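Wnt inhibitor of Dorsal protein (Drosophila melanogaster, PDB 4KRR) probably acts as a secreted Wnt-family ligand of Frizzled receptors, the chain here being its N-terminal domain with the linker that follows. Local coordinates at residues Glu47-Pro51 and Ala114-Arg119; Arg53-Tyr57 and Tyr169-Ile173; Ala64-His68 and Leu155-Ile161; Leu125-Ser129 and Ile161-Leu165. All coordinates share one frame; numbering follows the deposited sequence.

Contact 1 of 4, residues Glu47-Pro51 and Ala114-Arg119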
loop_
_atom_site.group_PDB
_atom_site.type_symbol
_atom_site.label_atom_id
_atom_site.label_comp_id
_atom_site.label_asym_id
_atom_site.label_seq_id
_atom_site.Cartn_x
_atom_site.Cartn_y
_atom_site.Cartn_z
ATOM N N GLU A 47 -9.021 4.612 -13.255
ATOM C CA GLU A 47 -8.589 4.653 -14.644
ATOM C C GLU A 47 -7.557 3.556 -14.862
ATOM O O GLU A 47 -6.500 3.559 -14.232
ATOM C CB GLU A 47 -7.985 6.018 -14.973
ATOM C CG GLU A 47 -7.343 6.089 -16.344
ATOM C CD GLU A 47 -8.338 5.881 -17.461
ATOM O OE1 GLU A 47 -9.476 6.385 -17.342
ATOM O OE2 GLU A 47 -7.982 5.212 -18.456
ATOM N N GLU A 48 -7.865 2.617 -15.750
ATOM C CA GLU A 48 -7.003 1.457 -15.939
ATOM C C GLU A 48 -6.464 1.338 -17.361
ATOM O O GLU A 48 -5.598 0.507 -17.636
ATOM C CB GLU A 48 -7.732 0.175 -15.526
ATOM C CG GLU A 48 -8.079 0.119 -14.042
ATOM C CD GLU A 48 -8.754 -1.178 -13.639
ATOM O OE1 GLU A 48 -9.538 -1.718 -14.448
ATOM O OE2 GLU A 48 -8.495 -1.657 -12.514
ATOM N N ASN A 49 -6.970 2.173 -18.260
ATOM C CA ASN A 49 -6.498 2.160 -19.640
ATOM C C ASN A 49 -5.282 3.060 -19.832
ATOM O O ASN A 49 -4.261 2.634 -20.368
ATOM C CB ASN A 49 -7.618 2.555 -20.603
ATOM C CG ASN A 49 -8.772 1.572 -20.584
ATOM O OD1 ASN A 49 -9.930 1.958 -20.430
ATOM N ND2 ASN A 49 -8.458 0.290 -20.734
ATOM N N SER A 50 -5.392 4.305 -19.384
ATOM C CA SER A 50 -4.286 5.245 -19.502
ATOM C C SER A 50 -4.212 6.151 -18.279
ATOM O O SER A 50 -4.569 7.325 -18.350
ATOM C CB SER A 50 -4.433 6.080 -20.778
ATOM O OG SER A 50 -3.332 6.954 -20.944
ATOM N N PRO A 51 -3.738 5.606 -17.149
ATOM C CA PRO A 51 -3.714 6.360 -15.893
ATOM C C PRO A 51 -2.669 7.467 -15.896
ATOM O O PRO A 51 -1.580 7.291 -16.449
ATOM C CB PRO A 51 -3.344 5.296 -14.859
ATOM C CG PRO A 51 -2.555 4.297 -15.625
ATOM C CD PRO A 51 -3.166 4.255 -16.995
ATOM N N ALA A 114 0.304 -0.809 -17.057
ATOM C CA ALA A 114 0.866 0.017 -15.995
ATOM C C ALA A 114 0.333 -0.412 -14.633
ATOM O O ALA A 114 1.068 -0.434 -13.646
ATOM C CB ALA A 114 0.553 1.483 -16.245
ATOM N N ILE A 115 -0.953 -0.751 -14.594
ATOM C CA ILE A 115 -1.606 -1.196 -13.368
ATOM C C ILE A 115 -0.914 -2.415 -12.765
ATOM O O ILE A 115 -0.589 -2.427 -11.578
ATOM C CB ILE A 115 -3.088 -1.532 -13.616
ATOM C CG1 ILE A 115 -3.836 -0.295 -14.116
ATOM C CG2 ILE A 115 -3.733 -2.063 -12.348
ATOM C CD1 ILE A 115 -3.829 0.858 -13.138
ATOM N N GLY A 116 -0.687 -3.432 -13.590
ATOM C CA GLY A 116 -0.044 -4.653 -13.140
ATOM C C GLY A 116 1.347 -4.408 -12.589
ATOM O O GLY A 116 1.719 -4.951 -11.549
ATOM N N HIS A 117 2.118 -3.580 -13.287
ATOM C CA HIS A 117 3.478 -3.277 -12.867
ATOM C C HIS A 117 3.491 -2.548 -11.532
ATOM O O HIS A 117 4.305 -2.849 -10.660
ATOM C CB HIS A 117 4.193 -2.429 -13.917
ATOM C CG HIS A 117 5.527 -1.921 -13.469
ATOM N ND1 HIS A 117 6.652 -2.714 -13.431
ATOM C CD2 HIS A 117 5.913 -0.699 -13.026
ATOM C CE1 HIS A 117 7.676 -2.004 -12.990
ATOM N NE2 HIS A 117 7.254 -0.778 -12.739
ATOM N N ASN A 118 2.584 -1.589 -11.380
ATOM C CA ASN A 118 2.539 -0.771 -10.175
ATOM C C ASN A 118 2.135 -1.565 -8.941
ATOM O O ASN A 118 2.596 -1.285 -7.839
ATOM C CB ASN A 118 1.615 0.434 -10.369
ATOM C CG ASN A 118 2.185 1.452 -11.341
ATOM O OD1 ASN A 118 3.396 1.506 -11.559
ATOM N ND2 ASN A 118 1.314 2.265 -11.929
ATOM N N ARG A 119 1.274 -2.561 -9.124
ATOM C CA ARG A 119 0.898 -3.417 -8.008
ATOM C C ARG A 119 2.098 -4.234 -7.538
ATOM O O ARG A 119 2.274 -4.462 -6.340
ATOM C CB ARG A 119 -0.277 -4.321 -8.383
ATOM C CG ARG A 119 -1.545 -3.551 -8.698
ATOM C CD ARG A 119 -2.715 -4.479 -8.937
ATOM N NE ARG A 119 -3.886 -3.757 -9.424
ATOM C CZ ARG A 119 -5.052 -4.330 -9.700
ATOM N NH1 ARG A 119 -5.200 -5.634 -9.531
ATOM N NH2 ARG A 119 -6.068 -3.602 -10.142
HETATM O O HOH W 1 -2.453 -0.198 -17.607
#

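Contact 2 of 4, residues Arg53-Tyr57 and Tyr169-Ile173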
loop_
_atom_site.group_PDB
_atom_site.type_symbol
_atom_site.label_atom_id
_atom_site.label_comp_id
_atom_site.label_asym_id
_atom_site.label_seq_id
_atom_site.Cartn_x
_atom_site.Cartn_y
_atom_site.Cartn_z
ATOM N N ARG A 53 -0.371 10.323 -13.425
ATOM C CA ARG A 53 0.458 10.173 -12.232
ATOM C C ARG A 53 -0.364 10.148 -10.941
ATOM O O ARG A 53 -0.037 9.421 -10.003
ATOM C CB ARG A 53 1.512 11.282 -12.166
ATOM C CG ARG A 53 2.697 10.946 -11.271
ATOM C CD ARG A 53 3.574 12.162 -11.014
ATOM N NE ARG A 53 4.247 12.646 -12.216
ATOM C CZ ARG A 53 5.548 12.511 -12.453
ATOM N NH1 ARG A 53 6.326 11.903 -11.567
ATOM N NH2 ARG A 53 6.074 12.987 -13.574
ATOM N N GLU A 54 -1.436 10.929 -10.897
ATOM C CA GLU A 54 -2.289 10.958 -9.713
ATOM C C GLU A 54 -3.135 9.693 -9.576
ATOM O O GLU A 54 -3.388 9.237 -8.460
ATOM C CB GLU A 54 -3.168 12.213 -9.685
ATOM C CG GLU A 54 -2.389 13.504 -9.456
ATOM C CD GLU A 54 -1.575 13.904 -10.668
ATOM O OE1 GLU A 54 -2.135 13.865 -11.784
ATOM O OE2 GLU A 54 -0.380 14.235 -10.513
ATOM N N ASP A 55 -3.573 9.136 -10.705
ATOM C CA ASP A 55 -4.294 7.861 -10.708
ATOM C C ASP A 55 -3.410 6.784 -10.097
ATOM O O ASP A 55 -3.858 5.965 -9.293
ATOM C CB ASP A 55 -4.662 7.442 -12.135
ATOM C CG ASP A 55 -5.702 8.345 -12.766
ATOM O OD1 ASP A 55 -6.700 8.677 -12.092
ATOM O OD2 ASP A 55 -5.516 8.720 -13.944
ATOM N N VAL A 56 -2.145 6.800 -10.500
ATOM C CA VAL A 56 -1.152 5.849 -10.023
ATOM C C VAL A 56 -0.924 5.958 -8.515
ATOM O O VAL A 56 -0.876 4.944 -7.819
ATOM C CB VAL A 56 0.177 6.034 -10.780
ATOM C CG1 VAL A 56 1.294 5.232 -10.129
ATOM C CG2 VAL A 56 -0.002 5.635 -12.237
ATOM N N TYR A 57 -0.795 7.180 -8.009
ATOM C CA TYR A 57 -0.585 7.370 -6.577
ATOM C C TYR A 57 -1.767 6.860 -5.756
ATOM O O TYR A 57 -1.584 6.134 -4.781
ATOM C CB TYR A 57 -0.318 8.836 -6.225
ATOM C CG TYR A 57 -0.343 9.074 -4.731
ATOM C CD1 TYR A 57 0.775 8.806 -3.947
ATOM C CD2 TYR A 57 -1.491 9.536 -4.097
ATOM C CE1 TYR A 57 0.753 9.006 -2.578
ATOM C CE2 TYR A 57 -1.523 9.733 -2.731
ATOM C CZ TYR A 57 -0.399 9.469 -1.978
ATOM O OH TYR A 57 -0.434 9.670 -0.619
ATOM N N TYR A 169 5.970 8.409 -6.349
ATOM C CA TYR A 169 5.083 9.248 -7.144
ATOM C C TYR A 169 5.871 10.370 -7.819
ATOM O O TYR A 169 5.639 10.682 -8.988
ATOM C CB TYR A 169 3.960 9.810 -6.263
ATOM C CG TYR A 169 3.239 11.026 -6.811
ATOM C CD1 TYR A 169 2.162 10.895 -7.685
ATOM C CD2 TYR A 169 3.614 12.307 -6.424
ATOM C CE1 TYR A 169 1.493 12.013 -8.171
ATOM C CE2 TYR A 169 2.957 13.425 -6.906
ATOM C CZ TYR A 169 1.900 13.275 -7.778
ATOM O OH TYR A 169 1.253 14.398 -8.248
ATOM N N ASP A 170 6.811 10.962 -7.086
ATOM C CA ASP A 170 7.637 12.044 -7.622
ATOM C C ASP A 170 8.567 11.551 -8.725
ATOM O O ASP A 170 8.837 12.272 -9.684
ATOM C CB ASP A 170 8.483 12.690 -6.519
ATOM C CG ASP A 170 7.649 13.433 -5.489
ATOM O OD1 ASP A 170 6.499 13.810 -5.797
ATOM O OD2 ASP A 170 8.155 13.648 -4.369
ATOM N N ASP A 171 9.058 10.324 -8.578
ATOM C CA ASP A 171 10.053 9.780 -9.496
ATOM C C ASP A 171 9.448 8.818 -10.513
ATOM O O ASP A 171 10.163 8.029 -11.132
ATOM C CB ASP A 171 11.160 9.071 -8.713
ATOM C CG ASP A 171 11.917 10.009 -7.793
ATOM O OD1 ASP A 171 12.093 11.191 -8.158
ATOM O OD2 ASP A 171 12.336 9.562 -6.705
ATOM N N ALA A 172 8.131 8.887 -10.682
ATOM C CA ALA A 172 7.420 7.986 -11.586
ATOM C C ALA A 172 7.854 8.161 -13.039
ATOM O O ALA A 172 8.215 9.261 -13.463
ATOM C CB ALA A 172 5.917 8.185 -11.453
ATOM N N ILE A 173 7.812 7.070 -13.798
ATOM C CA ILE A 173 8.215 7.092 -15.199
ATOM C C ILE A 173 7.006 7.138 -16.121
ATOM O O ILE A 173 6.082 6.332 -15.988
ATOM C CB ILE A 173 9.046 5.850 -15.563
ATOM C CG1 ILE A 173 10.212 5.681 -14.590
ATOM C CG2 ILE A 173 9.542 5.938 -17.006
ATOM C CD1 ILE A 173 10.998 4.407 -14.802
HETATM O O HOH W 2 9.390 11.947 -12.987
#

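Contact 3 of 4, residues Ala64-His68 and Leu155-Ile161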
loop_
_atom_site.group_PDB
_atom_site.type_symbol
_atom_site.label_atom_id
_atom_site.label_comp_id
_atom_site.label_asym_id
_atom_site.label_seq_id
_atom_site.Cartn_x
_atom_site.Cartn_y
_atom_site.Cartn_z
ATOM N N ALA A 64 -1.671 -0.164 -0.755
ATOM C CA ALA A 64 -0.715 -0.266 0.342
ATOM C C ALA A 64 -1.406 -0.230 1.701
ATOM O O ALA A 64 -1.036 -0.968 2.614
ATOM C CB ALA A 64 0.327 0.841 0.243
ATOM N N ALA A 65 -2.415 0.627 1.826
ATOM C CA ALA A 65 -3.132 0.779 3.087
ATOM C C ALA A 65 -3.988 -0.442 3.393
ATOM O O ALA A 65 -4.140 -0.829 4.550
ATOM C CB ALA A 65 -3.987 2.033 3.062
ATOM N N ILE A 66 -4.546 -1.043 2.350
ATOM C CA ILE A 66 -5.369 -2.234 2.507
ATOM C C ILE A 66 -4.514 -3.425 2.932
ATOM O O ILE A 66 -4.890 -4.181 3.829
ATOM C CB ILE A 66 -6.140 -2.559 1.208
ATOM C CG1 ILE A 66 -7.183 -1.473 0.932
ATOM C CG2 ILE A 66 -6.818 -3.918 1.304
ATOM C CD1 ILE A 66 -7.958 -1.678 -0.352
ATOM N N VAL A 67 -3.359 -3.579 2.289
ATOM C CA VAL A 67 -2.436 -4.665 2.612
ATOM C C VAL A 67 -1.820 -4.476 3.999
ATOM O O VAL A 67 -1.665 -5.434 4.758
ATOM C CB VAL A 67 -1.328 -4.804 1.542
ATOM C CG1 VAL A 67 -0.299 -5.846 1.960
ATOM C CG2 VAL A 67 -1.937 -5.167 0.189
ATOM N N HIS A 68 -1.481 -3.232 4.328
ATOM C CA HIS A 68 -0.952 -2.901 5.647
ATOM C C HIS A 68 -1.977 -3.241 6.724
ATOM O O HIS A 68 -1.634 -3.783 7.775
ATOM C CB HIS A 68 -0.589 -1.414 5.715
ATOM C CG HIS A 68 0.140 -1.019 6.963
ATOM N ND1 HIS A 68 -0.501 -0.790 8.162
ATOM C CD2 HIS A 68 1.456 -0.792 7.192
ATOM C CE1 HIS A 68 0.388 -0.449 9.077
ATOM N NE2 HIS A 68 1.583 -0.441 8.515
ATOM N N LEU A 155 5.395 -4.358 10.181
ATOM C CA LEU A 155 5.434 -3.323 9.155
ATOM C C LEU A 155 5.632 -1.955 9.795
ATOM O O LEU A 155 5.117 -1.697 10.883
ATOM C CB LEU A 155 4.141 -3.324 8.338
ATOM C CG LEU A 155 3.956 -4.430 7.298
ATOM C CD1 LEU A 155 2.586 -4.326 6.647
ATOM C CD2 LEU A 155 5.051 -4.355 6.249
ATOM N N LYS A 156 6.374 -1.084 9.113
ATOM C CA LYS A 156 6.559 0.294 9.561
ATOM C C LYS A 156 5.206 0.967 9.739
ATOM O O LYS A 156 4.212 0.519 9.165
ATOM C CB LYS A 156 7.364 1.096 8.532
ATOM C CG LYS A 156 8.769 0.606 8.278
ATOM C CD LYS A 156 9.503 1.539 7.326
ATOM C CE LYS A 156 8.772 1.669 5.998
ATOM N NZ LYS A 156 9.514 2.535 5.039
ATOM N N PRO A 157 5.160 2.044 10.541
ATOM C CA PRO A 157 3.949 2.870 10.576
ATOM C C PRO A 157 3.600 3.333 9.166
ATOM O O PRO A 157 4.500 3.593 8.364
ATOM C CB PRO A 157 4.352 4.058 11.460
ATOM C CG PRO A 157 5.851 3.967 11.613
ATOM C CD PRO A 157 6.179 2.520 11.491
ATOM N N PHE A 158 2.312 3.415 8.859
ATOM C CA PHE A 158 1.896 3.654 7.484
ATOM C C PHE A 158 2.344 5.011 6.943
ATOM O O PHE A 158 2.527 5.173 5.736
ATOM C CB PHE A 158 0.385 3.484 7.321
ATOM C CG PHE A 158 -0.063 3.542 5.895
ATOM C CD1 PHE A 158 0.214 2.496 5.032
ATOM C CD2 PHE A 158 -0.735 4.650 5.409
ATOM C CE1 PHE A 158 -0.181 2.548 3.710
ATOM C CE2 PHE A 158 -1.136 4.705 4.087
ATOM C CZ PHE A 158 -0.858 3.653 3.239
ATOM N N GLU A 159 2.532 5.974 7.841
ATOM C CA GLU A 159 2.984 7.306 7.452
ATOM C C GLU A 159 4.348 7.253 6.761
ATOM O O GLU A 159 4.622 8.039 5.853
ATOM C CB GLU A 159 3.046 8.239 8.668
ATOM C CG GLU A 159 1.774 8.271 9.509
ATOM C CD GLU A 159 1.722 7.158 10.544
ATOM O OE1 GLU A 159 2.459 7.245 11.548
ATOM O OE2 GLU A 159 0.946 6.198 10.352
ATOM N N ALA A 160 5.197 6.324 7.191
ATOM C CA ALA A 160 6.524 6.168 6.598
ATOM C C ALA A 160 6.440 5.517 5.222
ATOM O O ALA A 160 7.140 5.914 4.289
ATOM C CB ALA A 160 7.431 5.363 7.520
ATOM N N ILE A 161 5.579 4.510 5.103
ATOM C CA ILE A 161 5.308 3.871 3.819
ATOM C C ILE A 161 4.691 4.880 2.848
ATOM O O ILE A 161 5.018 4.897 1.660
ATOM C CB ILE A 161 4.374 2.650 3.994
ATOM C CG1 ILE A 161 5.045 1.600 4.888
ATOM C CG2 ILE A 161 3.991 2.051 2.642
ATOM C CD1 ILE A 161 4.151 0.432 5.261
#

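Contact 4 of 4, residues Leu125-Ser129 and Ile161-Leu165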
loop_
_atom_site.group_PDB
_atom_site.type_symbol
_atom_site.label_atom_id
_atom_site.label_comp_id
_atom_site.label_asym_id
_atom_site.label_seq_id
_atom_site.Cartn_x
_atom_site.Cartn_y
_atom_site.Cartn_z
ATOM N N LEU A 125 7.621 -2.960 -2.203
ATOM C CA LEU A 125 7.852 -1.931 -1.197
ATOM C C LEU A 125 7.436 -2.417 0.184
ATOM O O LEU A 125 8.186 -2.290 1.148
ATOM C CB LEU A 125 7.083 -0.659 -1.545
ATOM C CG LEU A 125 7.062 0.391 -0.432
ATOM C CD1 LEU A 125 8.425 1.062 -0.271
ATOM C CD2 LEU A 125 5.967 1.411 -0.684
ATOM N N LEU A 126 6.234 -2.975 0.267
ATOM C CA LEU A 126 5.710 -3.497 1.524
ATOM C C LEU A 126 6.554 -4.649 2.056
ATOM O O LEU A 126 6.607 -4.880 3.263
ATOM C CB LEU A 126 4.260 -3.945 1.348
ATOM C CG LEU A 126 3.287 -2.818 1.002
ATOM C CD1 LEU A 126 1.938 -3.380 0.597
ATOM C CD2 LEU A 126 3.142 -1.865 2.177
ATOM N N GLN A 127 7.212 -5.368 1.153
ATOM C CA GLN A 127 8.075 -6.473 1.548
ATOM C C GLN A 127 9.378 -5.969 2.154
ATOM O O GLN A 127 9.982 -6.640 2.989
ATOM C CB GLN A 127 8.354 -7.396 0.361
ATOM C CG GLN A 127 7.174 -8.277 -0.017
ATOM C CD GLN A 127 7.449 -9.131 -1.237
ATOM O OE1 GLN A 127 8.073 -8.681 -2.197
ATOM N NE2 GLN A 127 6.989 -10.376 -1.203
ATOM N N ARG A 128 9.811 -4.784 1.737
ATOM C CA ARG A 128 11.018 -4.188 2.295
ATOM C C ARG A 128 10.681 -3.068 3.277
ATOM O O ARG A 128 11.529 -2.238 3.603
ATOM C CB ARG A 128 11.943 -3.679 1.186
ATOM C CG ARG A 128 11.372 -2.537 0.369
ATOM C CD ARG A 128 12.401 -1.997 -0.607
ATOM N NE ARG A 128 11.895 -0.837 -1.336
ATOM C CZ ARG A 128 11.238 -0.907 -2.488
ATOM N NH1 ARG A 128 11.007 -2.086 -3.051
ATOM N NH2 ARG A 128 10.813 0.200 -3.080
ATOM N N SER A 129 9.438 -3.057 3.750
ATOM C CA SER A 129 8.991 -2.058 4.718
ATOM C C SER A 129 8.845 -2.663 6.111
ATOM O O SER A 129 8.061 -2.183 6.931
ATOM C CB SER A 129 7.661 -1.437 4.280
ATOM O OG SER A 129 7.823 -0.646 3.117
ATOM N N ILE A 161 5.579 4.510 5.103
ATOM C CA ILE A 161 5.308 3.871 3.819
ATOM C C ILE A 161 4.691 4.880 2.848
ATOM O O ILE A 161 5.018 4.897 1.660
ATOM C CB ILE A 161 4.374 2.650 3.994
ATOM C CG1 ILE A 161 5.045 1.600 4.888
ATOM C CG2 ILE A 161 3.991 2.051 2.642
ATOM C CD1 ILE A 161 4.151 0.432 5.261
ATOM N N ALA A 162 3.813 5.734 3.372
ATOM C CA ALA A 162 3.165 6.774 2.577
ATOM C C ALA A 162 4.178 7.762 2.003
ATOM O O ALA A 162 4.030 8.230 0.873
ATOM C CB ALA A 162 2.125 7.507 3.413
ATOM N N GLN A 163 5.207 8.078 2.784
ATOM C CA GLN A 163 6.263 8.972 2.320
ATOM C C GLN A 163 7.064 8.330 1.192
ATOM O O GLN A 163 7.453 9.003 0.236
ATOM C CB GLN A 163 7.187 9.377 3.473
ATOM C CG GLN A 163 8.353 10.264 3.047
ATOM C CD GLN A 163 7.908 11.476 2.242
ATOM O OE1 GLN A 163 6.975 12.183 2.624
ATOM N NE2 GLN A 163 8.573 11.713 1.116
ATOM N N ASP A 164 7.306 7.027 1.304
ATOM C CA ASP A 164 7.998 6.287 0.252
ATOM C C ASP A 164 7.205 6.332 -1.049
ATOM O O ASP A 164 7.769 6.524 -2.125
ATOM C CB ASP A 164 8.232 4.832 0.668
ATOM C CG ASP A 164 9.223 4.701 1.811
ATOM O OD1 ASP A 164 10.097 5.582 1.944
ATOM O OD2 ASP A 164 9.128 3.715 2.572
ATOM N N LEU A 165 5.892 6.157 -0.943
ATOM C CA LEU A 165 5.032 6.178 -2.122
ATOM C C LEU A 165 4.964 7.574 -2.733
ATOM O O LEU A 165 4.887 7.721 -3.954
ATOM C CB LEU A 165 3.632 5.664 -1.784
ATOM C CG LEU A 165 3.513 4.154 -1.571
ATOM C CD1 LEU A 165 2.119 3.791 -1.092
ATOM C CD2 LEU A 165 3.849 3.405 -2.853
#

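Contact 1 of 4, residues Glu47-Pro51 and Ala114-Arg119
Loop 47-51 runs beside the first turns of helix 113-127, with the CA atoms of Glu48 and Ile115 6.5 Å apart and those of Pro51 and Ala114 7.8 Å apart, so side chains and a water, not paired backbones, fill the interface. Ile115 makes the largest contribution. Its CG1 stands anti to the carbonyl carbon (chi1 -61°), which lays the longer branch against the loop backbone: CG1 is 4.0 Å from Glu48 O, and CD1 continues to 4.0 Å from Glu47 O. Both are van der Waals approaches of hydrocarbon to carbonyl oxygen. Farther along the loop, Pro51 sets CG of its ring against Ala114 CB at 4.2 Å, and the same CG also meets Ile115 CD1.

At the exposed margin, Glu48 is extended beyond CG and carries OE2 to the edge of the Arg119 guanidinium, 3.9 Å from NH2. The carboxylate and guanidinium planes are turned 47° apart. This is a long salt bridge, probably more a general electrostatic attraction than a directional grip. A water lies between Glu48 O and Ala114 N, accepting a weak hydrogen bond from the latter near the start of the helix. The loop keeps its own bend through Glu47, whose OE2 uses its anti lone pair to accept Ser50 N at 2.9 Å, nearly straight at 170°.

Pro51 makes backbone hydrogen bonds with Met197 and Gln198, and the side-chain OD1 of Asn118 accepts one from Val195 N. The contact therefore typifies a connecting loop laid over the beginning of a helix, near strand 195-196, in the helical N-terminal domain of a Wnt.

Contact 2 of 4, residues Arg53-Tyr57 and Tyr169-Ile173
Tyr169 is gripped by three residues from the first turns of helix 53-75. Arg53 NH1 donates to Tyr169 O at 2.9 Å, with an N-H...O angle of 165°; the oxygen lies in the guanidinium plane and the donor in the carbonyl plane. With CG anti to the backbone N (chi1 -160°) and chi2 extended, Arg53 carries CD over one face of the Tyr169 ring, 3.9 Å from the centroid; the bend at chi3 then turns the guanidinium so that NH1 reaches the backbone oxygen. At the ring's far end, Tyr169 OH donates to Glu54 OE2 at 2.8 Å, meeting the anti lone pair. Tyr57 points its ring edge at the Tyr169 face, with centroids 5.7 Å apart and planes at 70°, and its CB touches Tyr169 CD1 at 3.5 Å.

In the next shell, a water joins Arg53 NH1, weakly, to Ala172 O. With a leucine in place of Arg53, Tyr169 O would probably be left without this donor and the chain end after the helix less firmly held. Glu54 is positioned by Tyr203 OH and Ser200 OG, both bonded to OE1, and Phe27 makes edge-to-face pairs with both tyrosines. Here the beginning of helix 53-75 docks on the end of helix 158-170: an aromatic and charged seam between two oppositely running helices of the Wnt N-terminal domain.

Contact 3 of 4, residues Ala64-His68 and Leu155-Ile161
His68 enters the gap between helix 53-75 and segment 155-161 with one face and the rim of its ring engaged by different partners. Over the face sits Phe158: its CB is 4.2 Å from the imidazole centroid, just 7° off the ring normal, and the phenyl ring turns an edge toward that same face, the planes at 69° in an edge-to-face pair. At the rim, His68 NE2 donates to Lys156 O at 2.9 Å, close to the ring plane and nearly along the C=O axis. The bond identifies NE2 as a protonated nitrogen and fixes the rotation of the imidazole, while giving a partner to a carbonyl just ahead of helix 158-170. Ile161 CD1 also comes to the rim, 3.5 Å from His68 CD2, and Leu155, running antiparallel to the histidine side chain, places CD1 3.8 Å from the same carbon.

The first torsion of Phe158 sets CG anti to the backbone N (chi1 -172°), sending the ring across to helix 53-75, where two alanines receive it. CZ rests 3.5 Å from Ala65 CB, and CE1 is 3.9 Å from Ala64 CB, which lies at the ring edge in its plane. The small side chains let the phenyl group come down close to the helix backbone, with CE1 also 3.5 Å from Ala65 CA.

Around this core, helix 8-26 closes on Phe158 with Gln18 and Ser22 and on Ala65 with Ala19. Helix 113-127 supplies Val122 beside Ala64 and both Leu125 and Leu126 beside Ile161, while strand 130-136 brings Leu130 against Leu155.

Contact 4 of 4, residues Leu125-Ser129 and Ile161-Leu165
Asp164 offers the one flat side-chain group that touches across this contact: its carboxylate OD2 lies 4.0 Å from Leu125 CD1, and its CB is also against that methyl. The polar partner of this carboxylate is Lys156, whose NZ makes a salt bridge with OD2. A second flat group, the Arg128 guanidinium, has Leu125 CA over one face, 3.6 Å above the plane and offset toward the rim, a contact within segment 125-129; Arg128 NE is 6.6 Å from Asp164 OD2, too far for a salt bridge.

Inward of these polar groups the contact is aliphatic. Leu125 has CG anti to its own N (chi1 170°), which carries both methyls toward helix 158-170; CD2 meets Leu165 CD2 at 3.6 Å and Ile161 CG2 at 3.9 Å. Ile161 fills the neighbouring site with both of its branches. CG2 and CD1 each pack on Leu126 CD2, the two side chains crossing at about a right angle, while CG1 lies 4.0 Å from Ser129 OG. Cutting Ile161 back to an alanine is likely to leave a gap beside Leu125 CD2 and Leu126 CD2 and to strip the apolar cover from Ser129.

Ser129 OG is itself occupied: it donates to Leu125 O at 2.6 Å, approaching from above the carbonyl plane (51° out of it), and so ties the turn after the helix back to its last turn.

From here the chain passes into the antiparallel hairpin 130-136 and 149-155 and returns as helix 158-170, so the leucine-isoleucine layer joins the two helices at the base of the hairpin, whose strands carry the Cys134-Cys151 disulfide of this Wnt domain.

Contacts 3 and 4 form the buried centre, 7 Å apart between centres, and share Ile161, whose CD1 touches both helix 53-75 and helix 113-127; the backbones also meet, with a probable hydrogen bond from Lys156 to Ser129. Contacts 1 and 2 lie nearer the surface, 11 Å apart between centres, touching where Asn118 packs on Val56. Contacts 2 and 3 join opposite ends of helix 158-170 to the start and the middle of helix 53-75; both have edge-to-face pairs, but contact 2 adds arginine and carboxylate bonds, contact 3 one histidine bond. Contact 4 is mainly aliphatic, whereas contact 1 rests on Ile115 and Pro51, with a long salt bridge and a water at its margin.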